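Local coordinates for putative PadR-family transcriptional regulatory protein (Bacteroides fragilis, PDB 5H20) that probably binds DNA as a dimeric PadR-like transcriptional regulator through winged helix-turn-helix domains, at residues G13-C18 / Y50-R55; Y17-L22 / D60-E65; L21-E26 / S31-K36. All coordinates share one frame; numbering follows the deposited sequence.

Contact 1 (G13-C18 / Y50-R55); sequences GMLEYC and YPLLTR
Leu52 of helix 46-58 reaches toward Leu15 and Glu16 of helix 5-23, joining the first and third helices of the winged helix-turn-helix fold found in PadR-like regulators. The two short helical segments cross at -70° with their axes 10.2 Å apart, and side chains fill the distance. Glu16 and Leu52 lie nearest in the backbone, 6.5 Å from CA to CA.

Glu16 leaves its helix with CG anti to the carbonyl carbon (chi1 -80°) and then runs extended, which lays CG against the leucine and carries the carboxylate on toward Arg55. This acid is buried, and its side chain also touches Leu56 of the same chain and Met10 of the second subunit. Arg55 differs from Glu16 in its first torsion: CG stands anti to the backbone N (chi1 -151°), and the chain bends at chi3. The arginine is modelled in two conformers, so its part in the contact holds for one of them and is otherwise doubtful. In that conformer the relation to Glu16 is electrostatic and long, with 4.3 Å between Glu16 OE2 and Arg55 NE and the oxygen well out of the guanidinium plane.

The isobutyl group of Leu52 is shared between two neighbours, and beyond them it continues along helix 5-23 to Lys12 and Ile19. Its branch carbon, Leu52 CG, sits 3.9 Å from Glu16 CG, and here the two side chains cross at about a right angle. The CD2 branch turns to the other neighbour. There it comes closest to the root of the partner chain, with the CD1 methyl of Leu15 a little farther off: Leu52 CD2 lies 3.7 Å from Leu15 CB.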
loop_
_atom_site.group_PDB
_atom_site.type_symbol
_atom_site.label_atom_id
_atom_site.label_comp_id
_atom_site.label_asym_id
_atom_site.label_seq_id
_atom_site.Cartn_x
_atom_site.Cartn_y
_atom_site.Cartn_z
ATOM N N GLY A 13 1.339 -4.343 -3.146
ATOM C CA GLY A 13 1.934 -3.287 -2.321
ATOM C C GLY A 13 2.040 -3.687 -0.866
ATOM O O GLY A 13 3.108 -3.557 -0.255
ATOM N N MET A 14 0.938 -4.198 -0.322
ATOM C CA MET A 14 0.922 -4.687 1.063
ATOM C C MET A 14 1.985 -5.775 1.301
ATOM O O MET A 14 2.780 -5.670 2.240
ATOM C CB MET A 14 -0.472 -5.150 1.488
ATOM C CG MET A 14 -1.543 -4.059 1.509
ATOM S SD MET A 14 -1.271 -2.761 2.740
ATOM C CE MET A 14 -1.623 -3.656 4.254
ATOM N N LEU A 15 2.001 -6.781 0.425
ATOM C CA LEU A 15 2.984 -7.871 0.463
ATOM C C LEU A 15 4.423 -7.358 0.271
ATOM O O LEU A 15 5.322 -7.776 0.999
ATOM C CB LEU A 15 2.621 -8.964 -0.556
ATOM C CG LEU A 15 1.408 -9.868 -0.243
ATOM C CD1 LEU A 15 0.711 -10.363 -1.498
ATOM C CD2 LEU A 15 1.814 -11.052 0.620
ATOM N N GLU A 16 4.622 -6.429 -0.672
ATOM C CA GLU A 16 5.940 -5.800 -0.897
ATOM C C GLU A 16 6.472 -5.055 0.323
ATOM O O GLU A 16 7.671 -5.106 0.607
ATOM C CB GLU A 16 5.922 -4.861 -2.102
ATOM C CG GLU A 16 6.051 -5.574 -3.441
ATOM C CD GLU A 16 5.574 -4.730 -4.601
ATOM O OE1 GLU A 16 4.817 -3.744 -4.380
ATOM O OE2 GLU A 16 5.930 -5.065 -5.746
ATOM N N TYR A 17 5.569 -4.366 1.021
ATOM C CA TYR A 17 5.870 -3.652 2.255
ATOM C C TYR A 17 6.218 -4.631 3.370
ATOM O O TYR A 17 7.123 -4.374 4.159
ATOM C CB TYR A 17 4.680 -2.769 2.655
ATOM C CG TYR A 17 4.790 -2.099 4.002
ATOM C CD1 TYR A 17 5.382 -0.840 4.136
ATOM C CD2 TYR A 17 4.274 -2.711 5.150
ATOM C CE1 TYR A 17 5.470 -0.216 5.380
ATOM C CE2 TYR A 17 4.354 -2.093 6.394
ATOM C CZ TYR A 17 4.954 -0.847 6.501
ATOM O OH TYR A 17 5.030 -0.240 7.728
ATOM N N CYS A 18 5.487 -5.740 3.416
ATOM C CA CYS A 18 5.697 -6.807 4.384
ATOM C C CYS A 18 7.063 -7.497 4.214
ATOM O O CYS A 18 7.742 -7.786 5.206
ATOM C CB CYS A 18 4.558 -7.821 4.269
ATOM S SG CYS A 18 4.600 -9.104 5.528
ATOM N N TYR A 50 7.852 -15.076 -5.040
ATOM C CA TYR A 50 8.997 -14.987 -5.966
ATOM C C TYR A 50 8.954 -13.779 -6.930
ATOM O O TYR A 50 9.970 -13.072 -7.025
ATOM C CB TYR A 50 9.238 -16.318 -6.708
ATOM C CG TYR A 50 9.795 -17.458 -5.857
ATOM C CD1 TYR A 50 9.936 -17.337 -4.458
ATOM C CD2 TYR A 50 10.170 -18.675 -6.447
ATOM C CE1 TYR A 50 10.441 -18.375 -3.686
ATOM C CE2 TYR A 50 10.677 -19.722 -5.675
ATOM C CZ TYR A 50 10.806 -19.562 -4.293
ATOM O OH TYR A 50 11.296 -20.576 -3.498
ATOM N N PRO A 51 7.802 -13.522 -7.619
ATOM C CA PRO A 51 7.760 -12.356 -8.516
ATOM C C PRO A 51 7.885 -10.998 -7.826
ATOM O O PRO A 51 8.339 -10.042 -8.454
ATOM C CB PRO A 51 6.387 -12.470 -9.202
ATOM C CG PRO A 51 6.004 -13.905 -9.066
ATOM C CD PRO A 51 6.552 -14.310 -7.728
ATOM N N LEU A 52 7.489 -10.910 -6.558
ATOM C CA LEU A 52 7.597 -9.653 -5.802
ATOM C C LEU A 52 9.040 -9.375 -5.371
ATOM O O LEU A 52 9.522 -8.226 -5.468
ATOM C CB LEU A 52 6.650 -9.671 -4.605
ATOM C CG LEU A 52 5.197 -9.177 -4.716
ATOM C CD1 LEU A 52 4.545 -9.216 -6.098
ATOM C CD2 LEU A 52 4.353 -9.889 -3.684
ATOM N N LEU A 53 9.729 -10.428 -4.922
ATOM C CA LEU A 53 11.152 -10.363 -4.636
ATOM C C LEU A 53 11.923 -9.865 -5.862
ATOM O O LEU A 53 12.739 -8.940 -5.751
ATOM C CB LEU A 53 11.680 -11.735 -4.197
ATOM C CG LEU A 53 11.099 -12.385 -2.946
ATOM C CD1 LEU A 53 11.696 -13.781 -2.807
ATOM C CD2 LEU A 53 11.367 -11.530 -1.713
ATOM N N THR A 54 11.625 -10.475 -7.015
ATOM C CA THR A 54 12.202 -10.107 -8.306
ATOM C C THR A 54 11.892 -8.637 -8.651
ATOM O O THR A 54 12.807 -7.905 -9.053
ATOM C CB THR A 54 11.778 -11.108 -9.423
ATOM O OG1 THR A 54 12.308 -12.406 -9.116
ATOM C CG2 THR A 54 12.303 -10.698 -10.805
ATOM N N ARG A 55 10.638 -8.214 -8.438
ATOM C CA ARG A 55 10.201 -6.837 -8.697
ATOM C C ARG A 55 10.933 -5.818 -7.811
ATOM O O ARG A 55 11.357 -4.767 -8.286
ATOM C CB ARG A 55 8.683 -6.716 -8.517
ATOM C CG ARG A 55 8.035 -5.644 -9.370
ATOM C CD ARG A 55 6.520 -5.716 -9.280
ATOM N NE ARG A 55 6.017 -7.062 -9.553
ATOM C CZ ARG A 55 4.800 -7.318 -10.016
ATOM N NH1 ARG A 55 3.970 -6.317 -10.268
ATOM N NH2 ARG A 55 4.418 -8.569 -10.237
#

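Contact 2 (Y17-L22 / D60-E65); sequences YCIMLL and DLLSYE
Ile19 and Met20, consecutive residues of helix 5-23, meet Leu61 and Leu62 where the chain leaves helix 46-58 and enters the first strand of the wing. Ile19 offers its CG2 methyl to Leu62 CD2 at 4.1 Å, the two side chains crossing at about a right angle. CG2 faces the strand because CG1 has swung beside the backbone N (chi1 -65°), from where its terminal methyl runs on toward helix 46-58. The other methyl of Leu62, CD1, lies 4.3 Å from Met20 CG, which places this leucine between the two helix residues. Further out along the methionine, the thioether sulfur SD comes within 4.4 Å of Leu61 CD1.

Around this first shell, Leu49 and Leu53 of helix 46-58 pack on Ile19, while Tyr78 and Leu80 of strand 75-80 bear on Leu62. Phe87 of helix 82-97 touches Leu61, and Met10 of the second subunit reaches Met20.

Backbone bonds around the helix end position the two leucines. Helix 46-58 is closed by a Schellman motif with Asp60, at positive phi, as its C-prime residue: Leu61 N bonds to Leu56 O and Asp60 N to Lys57 O. Leu61 then pairs with Thr81 through the backbone, before the wing hairpin begins in earnest.

All four touching residues are buried and meet through carbon and sulfur alone. Such a contact has no directional bond to set its geometry, so shape complementarity and the exclusion of water are probably what it contributes to holding the base of the wing against the first helix.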
loop_
_atom_site.group_PDB
_atom_site.type_symbol
_atom_site.label_atom_id
_atom_site.label_comp_id
_atom_site.label_asym_id
_atom_site.label_seq_id
_atom_site.Cartn_x
_atom_site.Cartn_y
_atom_site.Cartn_z
ATOM N N TYR A 17 5.569 -4.366 1.021
ATOM C CA TYR A 17 5.870 -3.652 2.255
ATOM C C TYR A 17 6.218 -4.631 3.370
ATOM O O TYR A 17 7.123 -4.374 4.159
ATOM C CB TYR A 17 4.680 -2.769 2.655
ATOM C CG TYR A 17 4.790 -2.099 4.002
ATOM C CD1 TYR A 17 5.382 -0.840 4.136
ATOM C CD2 TYR A 17 4.274 -2.711 5.150
ATOM C CE1 TYR A 17 5.470 -0.216 5.380
ATOM C CE2 TYR A 17 4.354 -2.093 6.394
ATOM C CZ TYR A 17 4.954 -0.847 6.501
ATOM O OH TYR A 17 5.030 -0.240 7.728
ATOM N N CYS A 18 5.487 -5.740 3.416
ATOM C CA CYS A 18 5.697 -6.807 4.384
ATOM C C CYS A 18 7.063 -7.497 4.214
ATOM O O CYS A 18 7.742 -7.786 5.206
ATOM C CB CYS A 18 4.558 -7.821 4.269
ATOM S SG CYS A 18 4.600 -9.104 5.528
ATOM N N ILE A 19 7.454 -7.742 2.960
ATOM C CA ILE A 19 8.773 -8.291 2.621
ATOM C C ILE A 19 9.899 -7.343 3.096
ATOM O O ILE A 19 10.856 -7.787 3.763
ATOM C CB ILE A 19 8.916 -8.566 1.098
ATOM C CG1 ILE A 19 7.963 -9.663 0.631
ATOM C CG2 ILE A 19 10.345 -8.966 0.739
ATOM C CD1 ILE A 19 7.715 -9.651 -0.867
ATOM N N MET A 20 9.765 -6.052 2.761
ATOM C CA MET A 20 10.748 -5.034 3.160
ATOM C C MET A 20 10.821 -4.909 4.678
ATOM O O MET A 20 11.924 -4.797 5.239
ATOM C CB MET A 20 10.445 -3.685 2.519
ATOM C CG MET A 20 10.691 -3.656 1.025
ATOM S SD MET A 20 10.556 -1.992 0.354
ATOM C CE MET A 20 8.781 -1.864 0.125
ATOM N N LEU A 21 9.653 -4.952 5.328
ATOM C CA LEU A 21 9.560 -5.025 6.792
ATOM C C LEU A 21 10.335 -6.202 7.380
ATOM O O LEU A 21 11.170 -6.003 8.262
ATOM C CB LEU A 21 8.101 -5.076 7.276
ATOM C CG LEU A 21 7.548 -3.917 8.101
ATOM C CD1 LEU A 21 6.193 -4.317 8.661
ATOM C CD2 LEU A 21 8.470 -3.517 9.249
ATOM N N LEU A 22 10.065 -7.411 6.880
ATOM C CA LEU A 22 10.726 -8.639 7.356
ATOM C C LEU A 22 12.234 -8.671 7.088
ATOM O O LEU A 22 12.985 -9.241 7.875
ATOM C CB LEU A 22 10.029 -9.903 6.820
ATOM C CG LEU A 22 8.601 -10.231 7.314
ATOM C CD1 LEU A 22 7.888 -11.178 6.358
ATOM C CD2 LEU A 22 8.575 -10.799 8.728
ATOM N N ASP A 60 15.903 -2.118 -7.256
ATOM C CA ASP A 60 17.054 -1.961 -6.337
ATOM C C ASP A 60 16.666 -1.693 -4.868
ATOM O O ASP A 60 17.410 -1.030 -4.132
ATOM C CB ASP A 60 18.042 -0.883 -6.851
ATOM C CG ASP A 60 18.795 -1.304 -8.117
ATOM O OD1 ASP A 60 18.483 -2.351 -8.733
ATOM O OD2 ASP A 60 19.720 -0.562 -8.505
ATOM N N LEU A 61 15.495 -2.191 -4.465
ATOM C CA LEU A 61 15.002 -2.071 -3.093
ATOM C C LEU A 61 15.499 -3.248 -2.262
ATOM O O LEU A 61 15.736 -3.115 -1.062
ATOM C CB LEU A 61 13.468 -1.987 -3.069
ATOM C CG LEU A 61 12.802 -0.718 -3.621
ATOM C CD1 LEU A 61 11.311 -0.928 -3.833
ATOM C CD2 LEU A 61 13.039 0.497 -2.734
ATOM N N LEU A 62 15.619 -4.395 -2.931
ATOM C CA LEU A 62 16.322 -5.573 -2.437
ATOM C C LEU A 62 17.523 -5.861 -3.341
ATOM O O LEU A 62 17.570 -5.414 -4.487
ATOM C CB LEU A 62 15.389 -6.783 -2.435
ATOM C CG LEU A 62 14.553 -7.235 -1.225
ATOM C CD1 LEU A 62 13.812 -6.121 -0.490
ATOM C CD2 LEU A 62 13.573 -8.287 -1.709
ATOM N N SER A 63 18.496 -6.586 -2.801
ATOM C CA SER A 63 19.587 -7.164 -3.582
ATOM C C SER A 63 19.941 -8.519 -2.981
ATOM O O SER A 63 19.589 -8.799 -1.827
ATOM C CB SER A 63 20.813 -6.242 -3.629
ATOM O OG SER A 63 21.437 -6.132 -2.364
ATOM N N TYR A 64 20.604 -9.364 -3.766
ATOM C CA TYR A 64 20.939 -10.694 -3.297
ATOM C C TYR A 64 22.350 -11.128 -3.699
ATOM O O TYR A 64 22.981 -10.548 -4.598
ATOM C CB TYR A 64 19.862 -11.732 -3.721
ATOM C CG TYR A 64 19.828 -12.018 -5.202
ATOM C CD1 TYR A 64 20.764 -12.878 -5.800
ATOM C CD2 TYR A 64 18.860 -11.428 -6.017
ATOM C CE1 TYR A 64 20.738 -13.129 -7.166
ATOM C CE2 TYR A 64 18.831 -11.679 -7.378
ATOM C CZ TYR A 64 19.767 -12.522 -7.945
ATOM O OH TYR A 64 19.710 -12.750 -9.299
ATOM N N GLU A 65 22.824 -12.152 -2.999
ATOM C CA GLU A 65 24.028 -12.883 -3.363
ATOM C C GLU A 65 23.695 -14.376 -3.370
ATOM O O GLU A 65 22.818 -14.839 -2.624
ATOM C CB GLU A 65 25.207 -12.539 -2.442
ATOM C CG GLU A 65 24.844 -12.003 -1.060
ATOM C CD GLU A 65 25.926 -11.136 -0.426
ATOM O OE1 GLU A 65 27.106 -11.149 -0.871
ATOM O OE2 GLU A 65 25.575 -10.414 0.544
#

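Contact 3 (L21-E26 / S31-K36); sequences LLLHKE and SDIIQK. With GLC (alpha-D-glucopyranose), chain E.
Leu22 and Leu23, near the C-terminal end of helix 5-23, pack against Ile33 and Lys36 of helix 30-39. The dense side is aliphatic. Leu22 splits its methyls: CD1 lies 4.1 Å from Ile33 CG2, and CD2 lies 4.0 Å from Lys36 CB, with the leucine and lysine chains sliding past each other in opposite directions. Ile33 sends its CD1 methyl the other way, into the end of Leu23, where it is 4.0 Å from Leu23 CD1 and nearly as close to CG and CD2. Leu53 of helix 46-58 backs Ile33.

Toward solvent the contact becomes polar and sparser. Lys36 runs fully extended past Leu22, chi2 to chi4 all near 180°, and delivers NZ to exposed Glu26. The salt bridge measures 3.1 Å from Lys36 NZ to Glu26 OE1, the ammonium approaching from above the carboxylate plane, 35° out of it. A water accepts from Lys36 NZ at 2.7 Å and donates to Leu22 O and Glu26 O, tying the lysine to two backbone carbonyls.

At the start of helix 30-39, glucose O2 is gripped twice by Ser31: its N donates at 2.8 Å, nearly straight at 167°, and its OG makes a second bond. Ala30 N and Lys76 O also hydrogen-bond the sugar, in a pocket between the helix-turn-helix and the wing of a winged helix-turn-helix domain.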
loop_
_atom_site.group_PDB
_atom_site.type_symbol
_atom_site.label_atom_id
_atom_site.label_comp_id
_atom_site.label_asym_id
_atom_site.label_seq_id
_atom_site.Cartn_x
_atom_site.Cartn_y
_atom_site.Cartn_z
ATOM N N LEU A 21 9.653 -4.952 5.328
ATOM C CA LEU A 21 9.560 -5.025 6.792
ATOM C C LEU A 21 10.335 -6.202 7.380
ATOM O O LEU A 21 11.170 -6.003 8.262
ATOM C CB LEU A 21 8.101 -5.076 7.276
ATOM C CG LEU A 21 7.548 -3.917 8.101
ATOM C CD1 LEU A 21 6.193 -4.317 8.661
ATOM C CD2 LEU A 21 8.470 -3.517 9.249
ATOM N N LEU A 22 10.065 -7.411 6.880
ATOM C CA LEU A 22 10.726 -8.639 7.356
ATOM C C LEU A 22 12.234 -8.671 7.088
ATOM O O LEU A 22 12.985 -9.241 7.875
ATOM C CB LEU A 22 10.029 -9.903 6.820
ATOM C CG LEU A 22 8.601 -10.231 7.314
ATOM C CD1 LEU A 22 7.888 -11.178 6.358
ATOM C CD2 LEU A 22 8.575 -10.799 8.728
ATOM N N LEU A 23 12.673 -8.023 6.011
ATOM C CA LEU A 23 14.096 -7.994 5.645
ATOM C C LEU A 23 14.924 -6.887 6.310
ATOM O O LEU A 23 16.156 -6.918 6.257
ATOM C CB LEU A 23 14.263 -7.969 4.118
ATOM C CG LEU A 23 14.024 -9.305 3.408
ATOM C CD1 LEU A 23 13.904 -9.075 1.919
ATOM C CD2 LEU A 23 15.109 -10.350 3.677
ATOM N N HIS A 24 14.243 -5.930 6.951
ATOM C CA HIS A 24 14.889 -4.718 7.465
ATOM C C HIS A 24 15.897 -4.972 8.583
ATOM O O HIS A 24 16.907 -4.271 8.660
ATOM C CB HIS A 24 13.854 -3.638 7.829
ATOM C CG HIS A 24 13.705 -3.373 9.297
ATOM N ND1 HIS A 24 14.469 -2.441 9.969
ATOM C CD2 HIS A 24 12.864 -3.904 10.217
ATOM C CE1 HIS A 24 14.116 -2.418 11.241
ATOM N NE2 HIS A 24 13.145 -3.296 11.419
ATOM N N LYS A 25 15.635 -5.965 9.432
ATOM C CA LYS A 25 16.586 -6.305 10.492
ATOM C C LYS A 25 17.519 -7.438 10.079
ATOM O O LYS A 25 18.733 -7.343 10.279
ATOM C CB LYS A 25 15.874 -6.617 11.808
ATOM C CG LYS A 25 16.632 -6.139 13.037
ATOM C CD LYS A 25 15.668 -5.808 14.162
ATOM C CE LYS A 25 16.359 -5.114 15.322
ATOM N NZ LYS A 25 15.375 -4.727 16.371
ATOM N N GLU A 26 16.949 -8.492 9.495
ATOM C CA GLU A 26 17.715 -9.664 9.102
ATOM C C GLU A 26 17.643 -9.928 7.600
ATOM O O GLU A 26 16.545 -9.916 7.032
ATOM C CB GLU A 26 17.236 -10.900 9.868
ATOM C CG GLU A 26 17.842 -11.067 11.256
ATOM C CD GLU A 26 17.353 -12.318 11.982
ATOM O OE1 GLU A 26 16.574 -13.115 11.389
ATOM O OE2 GLU A 26 17.759 -12.511 13.156
ATOM N N SER A 31 12.639 -18.823 1.642
ATOM C CA SER A 31 12.160 -19.803 2.629
ATOM C C SER A 31 12.119 -19.293 4.073
ATOM O O SER A 31 11.293 -19.758 4.855
ATOM C CB SER A 31 12.998 -21.085 2.567
ATOM O OG SER A 31 14.387 -20.782 2.710
ATOM N N ASP A 32 13.014 -18.368 4.437
ATOM C CA ASP A 32 12.956 -17.754 5.772
ATOM C C ASP A 32 11.787 -16.784 5.846
ATOM O O ASP A 32 11.124 -16.696 6.875
ATOM C CB ASP A 32 14.256 -17.022 6.145
ATOM C CG ASP A 32 15.478 -17.919 6.093
ATOM O OD1 ASP A 32 15.379 -19.075 6.559
ATOM O OD2 ASP A 32 16.545 -17.459 5.604
ATOM N N ILE A 33 11.568 -16.049 4.755
ATOM C CA ILE A 33 10.465 -15.100 4.634
ATOM C C ILE A 33 9.133 -15.844 4.738
ATOM O O ILE A 33 8.287 -15.464 5.549
ATOM C CB ILE A 33 10.540 -14.239 3.344
ATOM C CG1 ILE A 33 11.748 -13.300 3.409
ATOM C CG2 ILE A 33 9.253 -13.426 3.149
ATOM C CD1 ILE A 33 12.156 -12.705 2.075
ATOM N N ILE A 34 8.992 -16.913 3.944
ATOM C CA ILE A 34 7.810 -17.792 3.964
ATOM C C ILE A 34 7.551 -18.303 5.389
ATOM O O ILE A 34 6.403 -18.273 5.855
ATOM C CB ILE A 34 7.915 -18.955 2.925
ATOM C CG1 ILE A 34 7.849 -18.397 1.493
ATOM C CG2 ILE A 34 6.827 -20.028 3.142
ATOM C CD1 ILE A 34 8.466 -19.311 0.418
ATOM N N GLN A 35 8.620 -18.713 6.072
ATOM C CA GLN A 35 8.547 -19.252 7.431
ATOM C C GLN A 35 8.126 -18.212 8.475
ATOM O O GLN A 35 7.354 -18.525 9.385
ATOM C CB GLN A 35 9.885 -19.883 7.825
ATOM C CG GLN A 35 9.765 -21.305 8.345
ATOM C CD GLN A 35 9.416 -21.387 9.821
ATOM O OE1 GLN A 35 8.291 -21.733 10.181
ATOM N NE2 GLN A 35 10.390 -21.081 10.684
ATOM N N LYS A 36 8.639 -16.986 8.342
ATOM C CA LYS A 36 8.307 -15.887 9.266
ATOM C C LYS A 36 6.872 -15.413 9.082
ATOM O O LYS A 36 6.219 -14.986 10.043
ATOM C CB LYS A 36 9.289 -14.725 9.114
ATOM C CG LYS A 36 10.633 -14.987 9.778
ATOM C CD LYS A 36 11.627 -13.891 9.461
ATOM C CE LYS A 36 12.969 -14.164 10.119
ATOM N NZ LYS A 36 13.821 -12.951 10.053
HETATM C C1 GLC E . 15.734 -21.228 -1.660
HETATM C C2 GLC E . 15.683 -19.844 -1.013
HETATM C C3 GLC E . 15.414 -18.693 -1.993
HETATM C C4 GLC E . 15.863 -18.926 -3.439
HETATM C C5 GLC E . 15.513 -20.322 -3.980
HETATM C C6 GLC E . 16.648 -20.869 -4.851
HETATM O O1 GLC E . 15.089 -22.155 -0.781
HETATM O O2 GLC E . 14.655 -19.831 -0.017
HETATM O O3 GLC E . 16.029 -17.497 -1.497
HETATM O O4 GLC E . 15.232 -17.949 -4.279
HETATM O O5 GLC E . 15.102 -21.268 -2.958
HETATM O O6 GLC E . 16.646 -20.194 -6.118
HETATM O O HOH W 1 14.269 -11.829 7.647
#

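All three contacts start from helix 5-23. Contact 3 closes the shortest loop, folding helix 30-39 back onto the end of the first helix, and it is nested inside the larger loop that contact 1 closes with helix 46-58. Contacts 1 and 2 start from the same stretch of the first helix, and contact 2 runs on to strand 62-67, closing a longer loop; contacts 2 and 3 also start from a shared stretch, at Leu21 and Leu22. The contacts meet in one core: Leu53 touches Ile19, Ile33 and Leu62, and Leu62 reaches Leu23. Together they bind helices 30-39 and 46-58 and the wing to a first helix that also faces the second subunit.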